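Local atomic coordinates of regulatory protein PcrH (Pseudomonas aeruginosa, PDB entry 2XCB), a protein that binds the chaperone-binding region of the translocator protein PopD, probably as its chaperone in type III secretion. Residues A60-S64 and L65-E69. Sequence-based numbering, arbitrary orientation. Where two conformers were deposited one is given.
Sequences ACRQS and LGLYE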
loop_
_atom_site.group_PDB
_atom_site.type_symbol
_atom_site.label_atom_id
_atom_site.label_comp_id
_atom_site.label_asym_id
_atom_site.label_seq_id
_atom_site.Cartn_x
_atom_site.Cartn_y
_atom_site.Cartn_z
ATOM N N ALA A 60 15.243 7.972 -1.308
ATOM C CA ALA A 60 14.914 9.320 -0.974
ATOM C C ALA A 60 14.338 9.388 0.457
ATOM O O ALA A 60 14.640 10.327 1.234
ATOM C CB ALA A 60 13.918 9.827 -2.006
ATOM N N CYS A 61 13.516 8.380 0.832
ATOM C CA CYS A 61 12.944 8.340 2.176
ATOM C C CYS A 61 13.974 8.191 3.250
ATOM O O CYS A 61 13.923 8.896 4.233
ATOM C CB CYS A 61 11.916 7.187 2.334
ATOM S SG CYS A 61 10.499 7.464 1.407
ATOM N N ARG A 62 14.907 7.281 3.032
ATOM C CA ARG A 62 15.968 7.043 3.975
ATOM C C ARG A 62 16.930 8.269 4.098
ATOM O O ARG A 62 17.349 8.665 5.199
ATOM C CB ARG A 62 16.723 5.808 3.531
ATOM C CG ARG A 62 15.919 4.531 3.812
ATOM C CD ARG A 62 16.493 3.354 3.077
ATOM N NE ARG A 62 15.878 2.115 3.550
ATOM C CZ ARG A 62 16.290 0.878 3.266
ATOM N NH1 ARG A 62 17.303 0.626 2.417
ATOM N NH2 ARG A 62 15.571 -0.144 3.754
ATOM N N GLN A 63 17.236 8.863 2.955
ATOM C CA GLN A 63 17.996 10.115 2.953
ATOM C C GLN A 63 17.348 11.173 3.849
ATOM O O GLN A 63 18.033 11.763 4.679
ATOM C CB GLN A 63 18.185 10.678 1.533
ATOM C CG GLN A 63 19.342 11.732 1.479
ATOM C CD GLN A 63 19.599 12.269 0.062
ATOM O OE1 GLN A 63 19.309 11.619 -0.908
ATOM N NE2 GLN A 63 20.169 13.477 -0.024
ATOM N N SER A 64 16.033 11.391 3.693
ATOM C CA SER A 64 15.317 12.424 4.435
ATOM C C SER A 64 15.255 12.148 5.931
ATOM O O SER A 64 15.082 13.079 6.717
ATOM C CB SER A 64 13.922 12.580 3.889
ATOM O OG SER A 64 13.952 13.381 2.746
ATOM N N LEU A 65 15.388 10.875 6.305
ATOM C CA LEU A 65 15.444 10.422 7.690
ATOM C C LEU A 65 16.869 10.307 8.228
ATOM O O LEU A 65 17.090 9.835 9.336
ATOM C CB LEU A 65 14.820 9.004 7.761
ATOM C CG LEU A 65 13.293 8.973 7.586
ATOM C CD1 LEU A 65 12.856 7.496 7.418
ATOM C CD2 LEU A 65 12.619 9.642 8.818
ATOM N N GLY A 66 17.849 10.658 7.424
ATOM C CA GLY A 66 19.238 10.597 7.926
ATOM C C GLY A 66 19.815 9.243 7.941
ATOM O O GLY A 66 20.869 9.005 8.587
ATOM N N LEU A 67 19.192 8.300 7.229
ATOM C CA LEU A 67 19.758 6.973 7.185
ATOM C C LEU A 67 20.650 6.854 5.939
ATOM O O LEU A 67 20.314 6.117 5.026
ATOM C CB LEU A 67 18.632 5.903 7.081
ATOM C CG LEU A 67 17.752 5.914 8.322
ATOM C CD1 LEU A 67 16.576 4.940 8.114
ATOM C CD2 LEU A 67 18.611 5.528 9.593
ATOM N N TYR A 68 21.803 7.535 5.910
ATOM C CA TYR A 68 22.559 7.634 4.670
ATOM C C TYR A 68 23.140 6.330 4.126
ATOM O O TYR A 68 23.163 6.133 2.940
ATOM C CB TYR A 68 23.663 8.703 4.826
ATOM C CG TYR A 68 23.120 9.994 5.308
ATOM C CD1 TYR A 68 22.370 10.774 4.458
ATOM C CD2 TYR A 68 23.312 10.425 6.647
ATOM C CE1 TYR A 68 21.847 11.958 4.872
ATOM C CE2 TYR A 68 22.780 11.623 7.090
ATOM C CZ TYR A 68 22.063 12.388 6.166
ATOM O OH TYR A 68 21.525 13.552 6.506
ATOM N N GLU A 69 23.652 5.470 4.994
ATOM C CA GLU A 69 24.214 4.205 4.537
ATOM C C GLU A 69 23.103 3.323 3.897
ATOM O O GLU A 69 23.313 2.713 2.823
ATOM C CB GLU A 69 24.889 3.474 5.692
ATOM C CG GLU A 69 26.016 4.247 6.324
ATOM C CD GLU A 69 27.355 4.016 5.645
ATOM O OE1 GLU A 69 27.396 3.519 4.484
ATOM O OE2 GLU A 69 28.377 4.357 6.298
#
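R62 and L67 meet where helix 52-64 ends and the chain turns into helix 68-81. L67 N donates to R62 O at 2.8 Å, with an N-H...O angle of 153°. The side chains come closest at their roots, R62 CB 4.0 Å from L67 CB. G66 N bonds to Q63 O at 3.0 Å, coming from above that carbonyl plane rather than onto a lone pair. L65 N reaches C61 O at 3.2 Å and has a second, weak bond to R62 O. The carbonyls of C61, R62 and Q63 are thus all used by the turn. L65 lies back along the helix end, its CG 3.4 Å from C61 O, and also touches Q38. G66 has positive phi (79°), and the reversal is a Schellman motif. L67 follows directly as N-cap of the next helix and is the centre of an inverse gamma turn. This is a tight helix-to-helix turn in an all-helical fold of the tetratricopeptide (TPR) type, as in related secretion chaperones.

The Y68 side is looser, and most residues of the turn are partly exposed. Y68 CG is anti to the carbonyl carbon (chi1 -52°), which brings the ring back over the turn. One ring face has G66 C above it, displaced toward the rim. Y68 CE1 lies 3.8 Å from Q63 O. The polar ends of R62 and Q63 lead elsewhere. R62 runs extended from CG to NE and bonds to Q38 and to Q70 O. The Q63 amide bonds to Y75 and E94, and its side chain also packs on the bound peptide.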